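PDB 2ZXR: single-stranded-DNA-specific exonuclease RecJ from Thermus thermophilus, which degrades single-stranded DNA in the 5' to 3' direction, requires a divalent metal ion such as magnesium or manganese, and acts as a monomer. Local coordinates for residues Val255-Thr258 with Glu263-Phe266; Glu209-Ala214 with Arg230-Glu235; Gln17-Met22 with Tyr653-Arg658. All coordinates share one frame; numbering follows the deposited sequence.

Contact 1 of 3, residues Val255-Thr258 with Glu263-Phe266; sequences VGYT and EVAF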
loop_
_atom_site.group_PDB
_atom_site.type_symbol
_atom_site.label_atom_id
_atom_site.label_comp_id
_atom_site.label_asym_id
_atom_site.label_seq_id
_atom_site.Cartn_x
_atom_site.Cartn_y
_atom_site.Cartn_z
ATOM N N VAL A 255 -10.480 2.363 21.001
ATOM C CA VAL A 255 -10.148 3.152 19.826
ATOM C C VAL A 255 -11.221 3.149 18.741
ATOM O O VAL A 255 -10.994 3.653 17.647
ATOM C CB VAL A 255 -8.793 2.726 19.228
ATOM C CG1 VAL A 255 -7.733 2.759 20.320
ATOM C CG2 VAL A 255 -8.889 1.339 18.629
ATOM N N GLY A 256 -12.393 2.606 19.044
ATOM C CA GLY A 256 -13.473 2.621 18.058
ATOM C C GLY A 256 -13.347 1.660 16.900
ATOM O O GLY A 256 -13.762 1.946 15.792
ATOM N N TYR A 257 -12.753 0.512 17.159
ATOM C CA TYR A 257 -12.570 -0.534 16.165
ATOM C C TYR A 257 -13.855 -0.906 15.439
ATOM O O TYR A 257 -14.902 -1.047 16.062
ATOM C CB TYR A 257 -12.039 -1.781 16.867
ATOM C CG TYR A 257 -11.726 -2.935 15.943
ATOM C CD1 TYR A 257 -12.446 -4.128 16.014
ATOM C CD2 TYR A 257 -10.685 -2.854 15.033
ATOM C CE1 TYR A 257 -12.133 -5.210 15.214
ATOM C CE2 TYR A 257 -10.356 -3.957 14.206
ATOM C CZ TYR A 257 -11.089 -5.130 14.310
ATOM O OH TYR A 257 -10.797 -6.208 13.491
ATOM N N THR A 258 -13.771 -1.064 14.121
ATOM C CA THR A 258 -14.930 -1.498 13.342
ATOM C C THR A 258 -14.552 -2.638 12.380
ATOM O O THR A 258 -15.203 -2.815 11.346
ATOM C CB THR A 258 -15.522 -0.354 12.520
ATOM O OG1 THR A 258 -14.592 0.015 11.503
ATOM C CG2 THR A 258 -15.828 0.863 13.423
ATOM N N GLU A 263 -7.393 0.325 11.256
ATOM C CA GLU A 263 -7.589 0.760 12.632
ATOM C C GLU A 263 -6.517 0.079 13.525
ATOM O O GLU A 263 -6.006 0.696 14.473
ATOM C CB GLU A 263 -9.023 0.434 13.085
ATOM C CG GLU A 263 -10.093 1.160 12.229
ATOM C CD GLU A 263 -11.500 0.594 12.433
ATOM O OE1 GLU A 263 -11.652 -0.640 12.559
ATOM O OE2 GLU A 263 -12.466 1.381 12.456
ATOM N N VAL A 264 -6.166 -1.176 13.205
ATOM C CA VAL A 264 -5.125 -1.899 13.954
ATOM C C VAL A 264 -3.763 -1.189 13.752
ATOM O O VAL A 264 -3.022 -0.919 14.703
ATOM C CB VAL A 264 -4.970 -3.367 13.454
ATOM C CG1 VAL A 264 -3.773 -4.042 14.150
ATOM C CG2 VAL A 264 -6.260 -4.154 13.731
ATOM N N ALA A 265 -3.471 -0.865 12.502
ATOM C CA ALA A 265 -2.217 -0.229 12.121
ATOM C C ALA A 265 -1.997 1.164 12.729
ATOM O O ALA A 265 -0.903 1.497 13.188
ATOM C CB ALA A 265 -2.129 -0.150 10.586
ATOM N N PHE A 266 -3.039 1.972 12.738
ATOM C CA PHE A 266 -2.925 3.321 13.252
ATOM C C PHE A 266 -3.454 3.580 14.647
ATOM O O PHE A 266 -3.159 4.632 15.221
ATOM C CB PHE A 266 -3.581 4.298 12.259
ATOM C CG PHE A 266 -2.798 4.458 10.983
ATOM C CD1 PHE A 266 -1.860 5.471 10.852
ATOM C CD2 PHE A 266 -2.960 3.556 9.933
ATOM C CE1 PHE A 266 -1.096 5.579 9.690
ATOM C CE2 PHE A 266 -2.209 3.651 8.777
ATOM C CZ PHE A 266 -1.276 4.661 8.650
#
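Glu263 grips Thr258 with both carboxylate oxygens. OE1 takes the backbone N-H of Thr258 in a short, nearly straight bond, with Thr258 N to Glu263 OE1 at 2.7 Å and an angle of 167° at the hydrogen. OE2 takes the hydroxyl, with Thr258 OG1 to Glu263 OE2 also at 2.7 Å. Both oxygens are met on their syn sides, by donors that stand almost 30° out of the carboxylate plane. The chain of Glu263 is extended beyond CG, which carries its head across to the loop. Thr258 turns OG1 between its own N and carbonyl carbon (chi1 68°), so that hydroxyl and N-H face the same carboxylate. OE1 also accepts the N-H of Lys260. Three bonds thus reach the carboxylate and should fix its rotation.

Tyr257 lies beside this pair. Its CD2 is 3.5 Å from Glu263 OE1, with the ring and carboxylate planes inclined to each other. Its CE2 meets Val264 CG2 at 4.1 Å, and its OH bonds to Leu237 O.

Gly256, with positive phi, is the C-prime residue of a Schellman motif that ends helix 246-254. The contact joins the loop leaving that helix to the first turn of helix 261-277. Val255 leans on Arg267, Ile268 and Arg271 further along the same helix, while Val264 packs on Ile219 of helix 211-220, which runs up to the metal ligand Asp221.

Contact 2 of 3, residues Glu209-Ala214 with Arg230-Glu235; sequences EYADLA and RALVKE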
loop_
_atom_site.group_PDB
_atom_site.type_symbol
_atom_site.label_atom_id
_atom_site.label_comp_id
_atom_site.label_asym_id
_atom_site.label_seq_id
_atom_site.Cartn_x
_atom_site.Cartn_y
_atom_site.Cartn_z
ATOM N N GLU A 209 -8.667 -19.181 18.117
ATOM C CA GLU A 209 -8.946 -18.078 19.021
ATOM C C GLU A 209 -7.692 -17.204 19.255
ATOM O O GLU A 209 -7.789 -16.137 19.832
ATOM C CB GLU A 209 -9.544 -18.587 20.356
ATOM C CG GLU A 209 -8.558 -19.270 21.286
ATOM C CD GLU A 209 -9.195 -19.865 22.543
ATOM O OE1 GLU A 209 -10.078 -19.209 23.148
ATOM O OE2 GLU A 209 -8.788 -20.996 22.948
ATOM N N TYR A 210 -6.529 -17.631 18.753
ATOM C CA TYR A 210 -5.274 -16.869 18.905
ATOM C C TYR A 210 -4.958 -16.077 17.641
ATOM O O TYR A 210 -3.925 -15.384 17.550
ATOM C CB TYR A 210 -4.109 -17.827 19.186
ATOM C CG TYR A 210 -4.187 -18.477 20.538
ATOM C CD1 TYR A 210 -3.607 -17.871 21.636
ATOM C CD2 TYR A 210 -4.873 -19.696 20.722
ATOM C CE1 TYR A 210 -3.688 -18.441 22.901
ATOM C CE2 TYR A 210 -4.964 -20.281 21.989
ATOM C CZ TYR A 210 -4.365 -19.643 23.075
ATOM O OH TYR A 210 -4.436 -20.167 24.343
ATOM N N ALA A 211 -5.844 -16.169 16.652
ATOM C CA ALA A 211 -5.587 -15.480 15.399
ATOM C C ALA A 211 -5.737 -13.953 15.497
ATOM O O ALA A 211 -5.152 -13.246 14.689
ATOM C CB ALA A 211 -6.475 -16.039 14.306
ATOM N N ASP A 212 -6.526 -13.443 16.453
ATOM C CA ASP A 212 -6.662 -11.984 16.596
ATOM C C ASP A 212 -5.320 -11.422 17.071
ATOM O O ASP A 212 -4.828 -10.422 16.513
ATOM C CB ASP A 212 -7.809 -11.575 17.546
ATOM C CG ASP A 212 -7.859 -12.387 18.841
ATOM O OD1 ASP A 212 -8.860 -12.211 19.604
ATOM O OD2 ASP A 212 -6.920 -13.186 19.101
ATOM N N LEU A 213 -4.711 -12.066 18.068
ATOM C CA LEU A 213 -3.392 -11.627 18.538
ATOM C C LEU A 213 -2.386 -11.700 17.389
ATOM O O LEU A 213 -1.591 -10.793 17.197
ATOM C CB LEU A 213 -2.856 -12.544 19.659
ATOM C CG LEU A 213 -3.585 -12.518 20.999
ATOM C CD1 LEU A 213 -3.079 -13.644 21.916
ATOM C CD2 LEU A 213 -3.356 -11.135 21.636
ATOM N N ALA A 214 -2.416 -12.807 16.649
ATOM C CA ALA A 214 -1.483 -13.023 15.542
ATOM C C ALA A 214 -1.652 -11.986 14.420
ATOM O O ALA A 214 -0.664 -11.538 13.828
ATOM C CB ALA A 214 -1.657 -14.469 14.971
ATOM N N ARG A 230 -2.803 -12.805 4.450
ATOM C CA ARG A 230 -4.162 -12.279 4.204
ATOM C C ARG A 230 -5.202 -13.125 4.922
ATOM O O ARG A 230 -6.147 -12.604 5.507
ATOM C CB ARG A 230 -4.537 -12.271 2.704
ATOM C CG ARG A 230 -6.107 -12.190 2.470
ATOM C CD ARG A 230 -6.598 -12.208 0.962
ATOM N NE ARG A 230 -6.584 -10.818 0.572
ATOM C CZ ARG A 230 -7.620 -10.047 0.285
ATOM N NH1 ARG A 230 -8.883 -10.473 0.263
ATOM N NH2 ARG A 230 -7.369 -8.765 0.154
ATOM N N ALA A 231 -5.050 -14.440 4.855
ATOM C CA ALA A 231 -6.011 -15.327 5.486
ATOM C C ALA A 231 -5.986 -15.176 7.005
ATOM O O ALA A 231 -7.035 -15.198 7.654
ATOM C CB ALA A 231 -5.710 -16.777 5.107
ATOM N N LEU A 232 -4.785 -15.019 7.563
ATOM C CA LEU A 232 -4.639 -14.896 9.006
ATOM C C LEU A 232 -5.299 -13.625 9.495
ATOM O O LEU A 232 -6.067 -13.642 10.483
ATOM C CB LEU A 232 -3.158 -14.910 9.410
ATOM C CG LEU A 232 -2.938 -14.693 10.924
ATOM C CD1 LEU A 232 -3.360 -15.956 11.703
ATOM C CD2 LEU A 232 -1.513 -14.383 11.186
ATOM N N VAL A 233 -5.027 -12.526 8.796
ATOM C CA VAL A 233 -5.600 -11.240 9.170
ATOM C C VAL A 233 -7.140 -11.247 9.038
ATOM O O VAL A 233 -7.836 -10.759 9.912
ATOM C CB VAL A 233 -4.922 -10.096 8.340
ATOM C CG1 VAL A 233 -5.703 -8.787 8.453
ATOM C CG2 VAL A 233 -3.464 -9.902 8.876
ATOM N N LYS A 234 -7.673 -11.826 7.973
ATOM C CA LYS A 234 -9.125 -11.859 7.841
ATOM C C LYS A 234 -9.721 -12.588 9.058
ATOM O O LYS A 234 -10.660 -12.105 9.678
ATOM C CB LYS A 234 -9.538 -12.553 6.539
ATOM C CG LYS A 234 -9.181 -11.750 5.259
ATOM C CD LYS A 234 -9.359 -12.620 3.970
ATOM C CE LYS A 234 -10.748 -12.499 3.371
ATOM N NZ LYS A 234 -10.773 -11.377 2.344
ATOM N N GLU A 235 -9.162 -13.739 9.399
ATOM C CA GLU A 235 -9.643 -14.500 10.548
ATOM C C GLU A 235 -9.523 -13.694 11.857
ATOM O O GLU A 235 -10.486 -13.571 12.604
ATOM C CB GLU A 235 -8.846 -15.804 10.671
ATOM C CG GLU A 235 -9.301 -16.765 11.783
ATOM C CD GLU A 235 -10.709 -17.314 11.560
ATOM O OE1 GLU A 235 -11.097 -17.525 10.397
ATOM O OE2 GLU A 235 -11.424 -17.560 12.541
#
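Leu232 and Glu235 meet Ala211 and Ala214 through apolar atoms, and no hydrogen bond crosses between 209-214 and 230-235. Leu232 carries most of the packing. Its CG lies anti to the backbone N (chi1 176°), which swings both methyls to the facing helix. CD1 of Leu232 faces both alanines, 4.1 Å from Ala211 CB and 4.0 Å from Ala214 CB. CD2 also meets Ala214, with Leu232 CD2 to Ala214 CB at 3.8 Å. One turn on, the aliphatic part of Glu235 adds a fourth contact, its CG 3.9 Å from Ala211 CB. The small alanines let the helices come near: the CA atoms of Ala211 and Glu235 are 6.4 Å apart.

No polar group bonds across the contact. The chain of Glu235 bends at chi2 (65°), and its OE2 forms a salt bridge with Arg239. The CB of Asp212 is directed away from the other helix. Asp212 OD2 accepts the N-H of Leu213 at 2.7 Å, in a bent bond (133°) within the same segment.

The contact joins the start of helix 211-220 to helix 227-239, and 209-214 falls within the DHH family region. Phe192 of helix 187-201 touches both Ala214 and Leu232, and Ile91 of helix 83-98 covers Ala214 too. Helix 211-220 leads on to the metal ligand Asp221, and helix 83-98 carries the ligand Asp84 in its first turn.

Contact 3 of 3, residues Gln17-Met22 with Tyr653-Arg658; sequences QWREVM and YWEVNR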
loop_
_atom_site.group_PDB
_atom_site.type_symbol
_atom_site.label_atom_id
_atom_site.label_comp_id
_atom_site.label_asym_id
_atom_site.label_seq_id
_atom_site.Cartn_x
_atom_site.Cartn_y
_atom_site.Cartn_z
ATOM N N GLN A 17 -7.808 -12.479 -20.348
ATOM C CA GLN A 17 -7.589 -12.668 -18.914
ATOM C C GLN A 17 -8.434 -11.658 -18.123
ATOM O O GLN A 17 -8.948 -11.968 -17.053
ATOM C CB GLN A 17 -6.115 -12.490 -18.540
ATOM C CG GLN A 17 -5.128 -13.345 -19.323
ATOM C CD GLN A 17 -3.700 -13.190 -18.796
ATOM O OE1 GLN A 17 -2.723 -13.326 -19.543
ATOM N NE2 GLN A 17 -3.575 -12.915 -17.502
ATOM N N TRP A 18 -8.596 -10.451 -18.653
ATOM C CA TRP A 18 -9.389 -9.428 -17.964
ATOM C C TRP A 18 -10.799 -10.001 -17.808
ATOM O O TRP A 18 -11.421 -9.932 -16.739
ATOM C CB TRP A 18 -9.438 -8.165 -18.817
ATOM C CG TRP A 18 -9.726 -6.862 -18.118
ATOM C CD1 TRP A 18 -10.358 -6.671 -16.908
ATOM C CD2 TRP A 18 -9.473 -5.555 -18.648
ATOM N NE1 TRP A 18 -10.513 -5.319 -16.667
ATOM C CE2 TRP A 18 -9.981 -4.615 -17.718
ATOM C CE3 TRP A 18 -8.870 -5.087 -19.825
ATOM C CZ2 TRP A 18 -9.899 -3.241 -17.928
ATOM C CZ3 TRP A 18 -8.791 -3.714 -20.032
ATOM C CH2 TRP A 18 -9.302 -2.808 -19.087
ATOM N N ARG A 19 -11.291 -10.567 -18.904
ATOM C CA ARG A 19 -12.608 -11.172 -18.938
ATOM C C ARG A 19 -12.735 -12.356 -17.981
ATOM O O ARG A 19 -13.763 -12.511 -17.324
ATOM C CB ARG A 19 -12.936 -11.606 -20.375
ATOM C CG ARG A 19 -13.510 -10.469 -21.214
ATOM C CD ARG A 19 -13.233 -10.654 -22.702
ATOM N NE ARG A 19 -14.073 -9.778 -23.521
ATOM C CZ ARG A 19 -13.909 -9.604 -24.829
ATOM N NH1 ARG A 19 -12.930 -10.243 -25.463
ATOM N NH2 ARG A 19 -14.733 -8.805 -25.506
ATOM N N GLU A 20 -11.700 -13.190 -17.921
ATOM C CA GLU A 20 -11.697 -14.353 -17.032
ATOM C C GLU A 20 -11.841 -13.908 -15.581
ATOM O O GLU A 20 -12.608 -14.505 -14.815
ATOM C CB GLU A 20 -10.405 -15.156 -17.207
ATOM C CG GLU A 20 -10.334 -15.848 -18.564
ATOM C CD GLU A 20 -8.982 -16.480 -18.873
ATOM O OE1 GLU A 20 -8.903 -17.204 -19.897
ATOM O OE2 GLU A 20 -8.004 -16.249 -18.111
ATOM N N VAL A 21 -11.133 -12.847 -15.212
ATOM C CA VAL A 21 -11.207 -12.342 -13.845
ATOM C C VAL A 21 -12.590 -11.779 -13.549
ATOM O O VAL A 21 -13.177 -12.071 -12.503
ATOM C CB VAL A 21 -10.114 -11.281 -13.586
ATOM C CG1 VAL A 21 -10.296 -10.658 -12.214
ATOM C CG2 VAL A 21 -8.724 -11.952 -13.674
ATOM N N MET A 22 -13.127 -10.998 -14.481
ATOM C CA MET A 22 -14.445 -10.429 -14.290
ATOM C C MET A 22 -15.501 -11.517 -14.082
ATOM O O MET A 22 -16.445 -11.354 -13.298
ATOM C CB MET A 22 -14.849 -9.600 -15.501
ATOM C CG MET A 22 -14.182 -8.248 -15.607
ATOM S SD MET A 22 -15.006 -7.275 -16.867
ATOM C CE MET A 22 -14.222 -7.900 -18.282
ATOM N N TYR A 653 -9.265 -1.656 -27.718
ATOM C CA TYR A 653 -10.426 -1.295 -28.527
ATOM C C TYR A 653 -10.651 -2.306 -29.662
ATOM O O TYR A 653 -11.789 -2.715 -29.896
ATOM C CB TYR A 653 -10.255 0.103 -29.113
ATOM C CG TYR A 653 -11.395 0.537 -30.020
ATOM C CD1 TYR A 653 -12.617 0.932 -29.496
ATOM C CD2 TYR A 653 -11.252 0.526 -31.410
ATOM C CE1 TYR A 653 -13.672 1.304 -30.326
ATOM C CE2 TYR A 653 -12.309 0.902 -32.252
ATOM C CZ TYR A 653 -13.516 1.286 -31.694
ATOM O OH TYR A 653 -14.576 1.635 -32.514
ATOM N N TRP A 654 -9.590 -2.698 -30.373
ATOM C CA TRP A 654 -9.748 -3.683 -31.457
ATOM C C TRP A 654 -10.316 -4.958 -30.821
ATOM O O TRP A 654 -11.236 -5.575 -31.342
ATOM C CB TRP A 654 -8.422 -4.123 -32.089
ATOM C CG TRP A 654 -7.466 -3.099 -32.639
ATOM C CD1 TRP A 654 -6.089 -3.089 -32.464
ATOM C CD2 TRP A 654 -7.756 -2.022 -33.517
ATOM N NE1 TRP A 654 -5.522 -2.075 -33.183
ATOM C CE2 TRP A 654 -6.516 -1.401 -33.840
ATOM C CE3 TRP A 654 -8.928 -1.519 -34.063
ATOM C CZ2 TRP A 654 -6.428 -0.302 -34.686
ATOM C CZ3 TRP A 654 -8.843 -0.444 -34.887
ATOM C CH2 TRP A 654 -7.595 0.164 -35.195
ATOM N N GLU A 655 -9.721 -5.364 -29.702
ATOM C CA GLU A 655 -10.163 -6.572 -29.025
ATOM C C GLU A 655 -11.619 -6.561 -28.562
ATOM O O GLU A 655 -12.376 -7.477 -28.885
ATOM C CB GLU A 655 -9.247 -6.885 -27.844
ATOM C CG GLU A 655 -8.216 -7.937 -28.184
ATOM C CD GLU A 655 -8.821 -9.083 -29.007
ATOM O OE1 GLU A 655 -9.677 -9.838 -28.479
ATOM O OE2 GLU A 655 -8.449 -9.214 -30.193
ATOM N N VAL A 656 -12.021 -5.537 -27.817
ATOM C CA VAL A 656 -13.398 -5.476 -27.343
ATOM C C VAL A 656 -14.411 -5.362 -28.469
ATOM O O VAL A 656 -15.581 -5.055 -28.233
ATOM C CB VAL A 656 -13.648 -4.291 -26.393
ATOM C CG1 VAL A 656 -12.794 -4.433 -25.171
ATOM C CG2 VAL A 656 -13.377 -2.980 -27.095
ATOM N N ASN A 657 -13.978 -5.576 -29.698
ATOM C CA ASN A 657 -14.918 -5.504 -30.793
ATOM C C ASN A 657 -14.806 -6.726 -31.673
ATOM O O ASN A 657 -15.684 -6.983 -32.487
ATOM C CB ASN A 657 -14.697 -4.232 -31.607
ATOM C CG ASN A 657 -15.248 -3.003 -30.914
ATOM O OD1 ASN A 657 -16.418 -2.961 -30.535
ATOM N ND2 ASN A 657 -14.412 -1.995 -30.745
ATOM N N ARG A 658 -13.737 -7.495 -31.497
ATOM C CA ARG A 658 -13.537 -8.685 -32.313
ATOM C C ARG A 658 -14.725 -9.645 -32.165
ATOM O O ARG A 658 -15.601 -9.354 -31.319
ATOM C CB ARG A 658 -12.238 -9.393 -31.914
ATOM C CG ARG A 658 -11.874 -10.541 -32.841
ATOM C CD ARG A 658 -11.236 -11.687 -32.082
ATOM N NE ARG A 658 -9.872 -11.395 -31.656
ATOM C CZ ARG A 658 -9.150 -12.200 -30.881
ATOM N NH1 ARG A 658 -9.658 -13.344 -30.439
ATOM N NH2 ARG A 658 -7.911 -11.866 -30.552
#
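The guanidinium of Arg19 comes up obliquely to the end of helix 643-655. NH2 is its nearest atom, 4.0 Å from Val656 CA and 4.3 Å from Glu655 O. Neither is a hydrogen bond. A second flat group, the guanidinium of Arg658, has the carboxylate of Glu655 over one face, with Glu655 OE1 3.2 Å above the plane and offset toward the rim. On the tyrosine ring of Tyr653, the amide nitrogen of Asn657 lies over one face: ND2 is 3.4 Å above the plane, again toward the rim.

Opposite charges lie near each other across the contact but do not pair. Arg19 NH1 and Glu655 OE1 are 4.5 Å apart, beyond a salt bridge, so any attraction is probably modest. Glu655 pairs instead within its own segment. Its OE2 forms a salt bridge with Arg658 NH2 at 2.7 Å, although the hydrogen bond is weak and bent (116°). Arg19 has its own stronger partner, since its NE forms a salt bridge with Glu623. The chain of Arg19 is extended from CG to NE, and this carries the head across the gap between backbones whose nearest CA atoms, in Arg19 and Val656, are 10.2 Å apart.

The helix end is also held from within. Arg658 N bonds to Glu655 O at 2.9 Å, and Asn657 ND2 makes a weak bond to Tyr653 O.

Arg19 belongs to helix 15-25, near the start of the chain, and Glu655 to helix 643-655, the last helix modelled, in the RecJ C-terminal domain. Leu15 of the first helix touches both Glu655 and Val656. Helix 624-639 packs against both partners: its Leu629 meets Trp18, its Leu626 meets Met22, and its Val630 and Leu634 meet Tyr653.

Contact 2 is buried, contact 1 is partly buried, and contact 3 is partly buried on the periphery, farthest from the centre of the chain. Contacts 1 and 2 are neighbours, with centres 15 Å apart, and both involve the surroundings of helix 211-220: contact 2 directly, contact 1 through Val264 on Ile219. Both lie near the metal-binding aspartates Asp84 and Asp221. Contact 3 is remote; along the chain, both other contacts lie between its two segments. The chemistry changes with place. Contact 2 is apolar, contact 1 is a bidentate carboxylate bond from helix 261-277 to the loop just before it, and contact 3 is a loose, charged approach between the two ends of the chain.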